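Local coordinates for protein integral membrane indolylacetylinositol arabinosyltransferase EmbB (Mycolicibacterium smegmatis MC2 155, PDB 7BVC) that probably polymerises arabinose into the arabinan of arabinogalactan, as a membrane-embedded arabinosyltransferase of cell-wall synthesis, at residues Ala75-Thr80 / Ser207-Thr212; Tyr844-Arg849 / Asp925-Val930. One frame throughout, in Å; residues are numbered along the deposited sequence.

Interaction 1 of 2, residues Ala75-Thr80 / Ser207-Thr212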
loop_
_atom_site.group_PDB
_atom_site.type_symbol
_atom_site.label_atom_id
_atom_site.label_comp_id
_atom_site.label_asym_id
_atom_site.label_seq_id
_atom_site.Cartn_x
_atom_site.Cartn_y
_atom_site.Cartn_z
ATOM N N ALA B 75 -9.608 3.108 32.794
ATOM C CA ALA B 75 -8.775 2.769 33.941
ATOM C C ALA B 75 -8.823 3.879 34.983
ATOM O O ALA B 75 -8.764 5.064 34.632
ATOM C CB ALA B 75 -7.331 2.516 33.512
ATOM N N PRO B 76 -8.931 3.542 36.264
ATOM C CA PRO B 76 -8.964 4.579 37.301
ATOM C C PRO B 76 -7.573 5.056 37.684
ATOM O O PRO B 76 -6.579 4.633 37.088
ATOM C CB PRO B 76 -9.654 3.868 38.467
ATOM C CG PRO B 76 -9.220 2.450 38.313
ATOM C CD PRO B 76 -9.091 2.193 36.831
ATOM N N LEU B 77 -7.493 5.945 38.672
ATOM C CA LEU B 77 -6.210 6.309 39.263
ATOM C C LEU B 77 -5.803 5.333 40.360
ATOM O O LEU B 77 -4.687 4.808 40.348
ATOM C CB LEU B 77 -6.265 7.731 39.829
ATOM C CG LEU B 77 -6.350 8.896 38.851
ATOM C CD1 LEU B 77 -6.529 10.197 39.610
ATOM C CD2 LEU B 77 -5.097 8.942 38.003
ATOM N N GLU B 78 -6.699 5.089 41.314
ATOM C CA GLU B 78 -6.442 4.194 42.429
ATOM C C GLU B 78 -7.675 3.342 42.672
ATOM O O GLU B 78 -8.804 3.778 42.434
ATOM C CB GLU B 78 -6.085 4.970 43.705
ATOM C CG GLU B 78 -4.914 5.926 43.552
ATOM C CD GLU B 78 -4.902 7.008 44.613
ATOM O OE1 GLU B 78 -4.734 8.193 44.256
ATOM O OE2 GLU B 78 -5.058 6.673 45.806
ATOM N N LEU B 79 -7.454 2.119 43.148
ATOM C CA LEU B 79 -8.542 1.208 43.484
ATOM C C LEU B 79 -8.195 0.523 44.794
ATOM O O LEU B 79 -7.226 -0.238 44.858
ATOM C CB LEU B 79 -8.768 0.178 42.374
ATOM C CG LEU B 79 -10.021 -0.701 42.433
ATOM C CD1 LEU B 79 -10.435 -1.095 41.032
ATOM C CD2 LEU B 79 -9.803 -1.945 43.275
ATOM N N THR B 80 -8.984 0.784 45.833
ATOM C CA THR B 80 -8.769 0.188 47.146
ATOM C C THR B 80 -10.020 -0.578 47.539
ATOM O O THR B 80 -11.105 0.004 47.627
ATOM C CB THR B 80 -8.446 1.253 48.200
ATOM O OG1 THR B 80 -9.660 1.884 48.626
ATOM C CG2 THR B 80 -7.507 2.303 47.634
ATOM N N SER B 207 -13.758 1.239 46.475
ATOM C CA SER B 207 -13.662 2.676 46.238
ATOM C C SER B 207 -12.666 2.932 45.113
ATOM O O SER B 207 -11.453 2.823 45.313
ATOM C CB SER B 207 -13.253 3.408 47.512
ATOM O OG SER B 207 -12.816 4.724 47.224
ATOM N N ALA B 208 -13.176 3.266 43.933
ATOM C CA ALA B 208 -12.328 3.630 42.807
ATOM C C ALA B 208 -12.109 5.142 42.810
ATOM O O ALA B 208 -12.515 5.847 43.736
ATOM C CB ALA B 208 -12.943 3.140 41.501
ATOM N N GLU B 209 -11.460 5.659 41.769
ATOM C CA GLU B 209 -11.241 7.099 41.650
ATOM C C GLU B 209 -11.088 7.438 40.175
ATOM O O GLU B 209 -10.096 7.057 39.549
ATOM C CB GLU B 209 -10.019 7.540 42.443
ATOM C CG GLU B 209 -9.752 9.026 42.367
ATOM C CD GLU B 209 -8.939 9.529 43.540
ATOM O OE1 GLU B 209 -8.580 8.707 44.409
ATOM O OE2 GLU B 209 -8.661 10.746 43.591
ATOM N N ILE B 210 -12.066 8.161 39.628
ATOM C CA ILE B 210 -12.085 8.438 38.199
ATOM C C ILE B 210 -10.980 9.427 37.848
ATOM O O ILE B 210 -10.588 10.276 38.659
ATOM C CB ILE B 210 -13.463 8.972 37.768
ATOM C CG1 ILE B 210 -14.581 8.302 38.572
ATOM C CG2 ILE B 210 -13.681 8.743 36.286
ATOM C CD1 ILE B 210 -14.667 6.805 38.395
ATOM N N ASP B 211 -10.473 9.318 36.621
ATOM C CA ASP B 211 -9.391 10.176 36.142
ATOM C C ASP B 211 -9.989 11.310 35.316
ATOM O O ASP B 211 -9.973 11.300 34.085
ATOM C CB ASP B 211 -8.380 9.367 35.342
ATOM C CG ASP B 211 -7.008 9.996 35.344
ATOM O OD1 ASP B 211 -6.885 11.144 35.819
ATOM O OD2 ASP B 211 -6.051 9.345 34.878
ATOM N N THR B 212 -10.523 12.308 36.018
ATOM C CA THR B 212 -11.085 13.496 35.381
ATOM C C THR B 212 -10.032 14.599 35.426
ATOM O O THR B 212 -10.069 15.502 36.258
ATOM C CB THR B 212 -12.375 13.920 36.072
ATOM O OG1 THR B 212 -12.091 14.284 37.428
ATOM C CG2 THR B 212 -13.373 12.780 36.067
#
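L77 and D211 meet side chain to side chain, crossing at about a right angle. The leucine CG is swung anti to its carbonyl carbon (chi1 -70°), which brings CD2 against the aspartate carboxylate, 3.3 Å from OD2 of D211, while CD1 of L77 reaches 4.2 Å from the carbonyl O of I210. Next to this pair the backbone N of L77 donates to O of E209 at 3.0 Å, nearly straight at the hydrogen, and CB of P76 rests on the same oxygen at 3.4 Å. Further along, E78 and E209 extend side by side in the same direction, their OE1 atoms 3.9 Å apart and the carboxylate planes turned 37° from each other. T80 and S207 form an antiparallel hydrogen-bonded pair, with T80 N to S207 O at 3.2 Å and S207 N to T80 O at 3.1 Å, joining the start of strand 80-84 to the end of strand 205-207. A208 and I210 make backbone bonds to L56 and A54. Backbone bonds thus join the two segments of the concanavalin-like domain at T80/S207 and again at L77/E209, whereas the two adjacent carboxylates probably repel each other and may hold a proton more readily than an isolated glutamate.

Interaction 2 of 2, residues Tyr844-Arg849 / Asp925-Val930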
loop_
_atom_site.group_PDB
_atom_site.type_symbol
_atom_site.label_atom_id
_atom_site.label_comp_id
_atom_site.label_asym_id
_atom_site.label_seq_id
_atom_site.Cartn_x
_atom_site.Cartn_y
_atom_site.Cartn_z
ATOM N N TYR B 844 -46.513 -22.239 -1.265
ATOM C CA TYR B 844 -46.712 -21.371 -0.114
ATOM C C TYR B 844 -47.689 -20.263 -0.489
ATOM O O TYR B 844 -47.491 -19.570 -1.491
ATOM C CB TYR B 844 -45.383 -20.789 0.363
ATOM C CG TYR B 844 -44.534 -21.774 1.132
ATOM C CD1 TYR B 844 -44.854 -22.123 2.435
ATOM C CD2 TYR B 844 -43.419 -22.361 0.552
ATOM C CE1 TYR B 844 -44.086 -23.025 3.141
ATOM C CE2 TYR B 844 -42.646 -23.266 1.251
ATOM C CZ TYR B 844 -42.986 -23.593 2.545
ATOM O OH TYR B 844 -42.221 -24.491 3.250
ATOM N N GLU B 845 -48.733 -20.103 0.321
ATOM C CA GLU B 845 -49.773 -19.120 0.053
ATOM C C GLU B 845 -49.192 -17.711 -0.013
ATOM O O GLU B 845 -48.173 -17.405 0.611
ATOM C CB GLU B 845 -50.846 -19.192 1.142
ATOM C CG GLU B 845 -52.031 -18.257 0.949
ATOM C CD GLU B 845 -52.944 -18.205 2.159
ATOM O OE1 GLU B 845 -52.646 -18.885 3.163
ATOM O OE2 GLU B 845 -53.959 -17.480 2.108
ATOM N N LEU B 846 -49.855 -16.840 -0.797
ATOM C CA LEU B 846 -49.601 -15.409 -0.757
ATOM C C LEU B 846 -50.689 -14.719 0.059
ATOM O O LEU B 846 -51.830 -15.187 0.096
ATOM C CB LEU B 846 -49.555 -14.824 -2.171
ATOM C CG LEU B 846 -48.184 -14.846 -2.854
ATOM C CD1 LEU B 846 -48.283 -14.309 -4.270
ATOM C CD2 LEU B 846 -47.154 -14.064 -2.056
ATOM N N PRO B 847 -50.376 -13.599 0.732
ATOM C CA PRO B 847 -51.267 -13.105 1.794
ATOM C C PRO B 847 -52.700 -12.826 1.365
ATOM O O PRO B 847 -53.628 -13.444 1.895
ATOM C CB PRO B 847 -50.573 -11.815 2.248
ATOM C CG PRO B 847 -49.145 -12.018 1.897
ATOM C CD PRO B 847 -49.167 -12.771 0.607
ATOM N N ALA B 848 -52.897 -11.930 0.409
ATOM C CA ALA B 848 -54.240 -11.526 -0.006
ATOM C C ALA B 848 -54.119 -10.736 -1.303
ATOM O O ALA B 848 -53.041 -10.659 -1.905
ATOM C CB ALA B 848 -54.942 -10.718 1.089
ATOM N N ARG B 849 -55.232 -10.145 -1.732
ATOM C CA ARG B 849 -55.295 -9.310 -2.930
ATOM C C ARG B 849 -55.767 -7.924 -2.500
ATOM O O ARG B 849 -56.966 -7.629 -2.523
ATOM C CB ARG B 849 -56.218 -9.918 -3.979
ATOM C CG ARG B 849 -55.757 -11.264 -4.509
ATOM C CD ARG B 849 -54.805 -11.095 -5.678
ATOM N NE ARG B 849 -55.328 -10.171 -6.683
ATOM C CZ ARG B 849 -56.228 -10.497 -7.604
ATOM N NH1 ARG B 849 -56.643 -9.589 -8.476
ATOM N NH2 ARG B 849 -56.711 -11.729 -7.658
ATOM N N ASP B 925 -50.253 -9.596 -10.037
ATOM C CA ASP B 925 -51.376 -9.546 -9.112
ATOM C C ASP B 925 -52.284 -10.764 -9.229
ATOM O O ASP B 925 -53.263 -10.870 -8.483
ATOM C CB ASP B 925 -52.183 -8.260 -9.337
ATOM C CG ASP B 925 -53.249 -8.040 -8.279
ATOM O OD1 ASP B 925 -53.058 -8.500 -7.132
ATOM O OD2 ASP B 925 -54.282 -7.413 -8.596
ATOM N N ASP B 926 -51.977 -11.697 -10.126
ATOM C CA ASP B 926 -52.754 -12.919 -10.265
ATOM C C ASP B 926 -52.019 -14.122 -9.686
ATOM O O ASP B 926 -52.551 -15.236 -9.708
ATOM C CB ASP B 926 -53.103 -13.149 -11.740
ATOM C CG ASP B 926 -54.288 -14.081 -11.929
ATOM O OD1 ASP B 926 -55.392 -13.577 -12.224
ATOM O OD2 ASP B 926 -54.119 -15.314 -11.820
ATOM N N ALA B 927 -50.820 -13.918 -9.145
ATOM C CA ALA B 927 -50.086 -15.008 -8.520
ATOM C C ALA B 927 -50.816 -15.491 -7.276
ATOM O O ALA B 927 -51.352 -14.696 -6.500
ATOM C CB ALA B 927 -48.672 -14.563 -8.162
ATOM N N VAL B 928 -50.839 -16.811 -7.089
ATOM C CA VAL B 928 -51.609 -17.441 -6.029
ATOM C C VAL B 928 -50.716 -18.072 -4.971
ATOM O O VAL B 928 -51.025 -18.008 -3.776
ATOM C CB VAL B 928 -52.583 -18.486 -6.609
ATOM C CG1 VAL B 928 -53.506 -19.021 -5.528
ATOM C CG2 VAL B 928 -53.373 -17.870 -7.740
ATOM N N ALA B 929 -49.604 -18.676 -5.380
ATOM C CA ALA B 929 -48.717 -19.331 -4.435
ATOM C C ALA B 929 -47.281 -19.196 -4.912
ATOM O O ALA B 929 -47.009 -18.790 -6.042
ATOM C CB ALA B 929 -49.086 -20.802 -4.244
ATOM N N VAL B 930 -46.363 -19.587 -4.032
ATOM C CA VAL B 930 -44.934 -19.354 -4.202
ATOM C C VAL B 930 -44.187 -20.570 -3.674
ATOM O O VAL B 930 -44.584 -21.169 -2.672
ATOM C CB VAL B 930 -44.512 -18.056 -3.475
ATOM C CG1 VAL B 930 -43.038 -18.052 -3.174
ATOM C CG2 VAL B 930 -44.878 -16.838 -4.309
#
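R849 reaches D925 through a chain bent at chi2 and chi3. From CB the arginine begins with CG anti to the carbonyl carbon (chi1 -63°), and the two bends fold its end towards the aspartate. CD is the first atom to arrive, 3.2 Å from the backbone O of D925. NE then forms a salt bridge with OD1 of D925 at 2.9 Å, a weak hydrogen bond by its angle, and NH1 adds a second weak bond to OD2 of D925 at 3.2 Å. The guanidinium and carboxylate planes stand 86° apart, so this is not a coplanar fork. The backbone O of D925 lies over one guanidinium face, 3.1 Å from CZ of R849; it is also the atom nearest NH2, and it approaches NE at too poor an angle for a hydrogen bond. R854 shares OD1 of D925, so two arginines probably stabilise its negative charge.

Towards the strands, L846 lays CD1 on CB of A927 at 3.9 Å and CG near CG2 of V930 at 4.1 Å. Y844 and V930 are an antiparallel hydrogen-bonded pair, with Y844 N to V930 O at 2.6 Å and V930 N to Y844 O at 2.8 Å; E845 and A929 follow as a non-hydrogen-bonded pair. This is the end of an antiparallel strand pair, 837-845 against 929-936, at one margin of a four-stranded sheet in the EmbC C-terminal domain, where the diverging chains are bridged by a surface ion pair.

How the interactions relate
After an N-terminal helical part and strands 49-55 and 67-68, the chain passes through 75-80 and returns at 207-212, so interaction 1 closes a loop of 126 intervening residues within the concanavalin-like domain. The chain then runs through the helices of the membrane part before reaching the C-terminal domain, where interaction 2 closes a shorter loop of 75 residues. The loops follow in series, neither nesting nor crossing. The centres of interactions 1 and 2 lie about 63 Å apart. Interaction 1 joins the start of strand 80-84 and the loop before it to the end of strand 205-207 and the loop after it; interaction 2 ties strand 837-845 to strand 929-936.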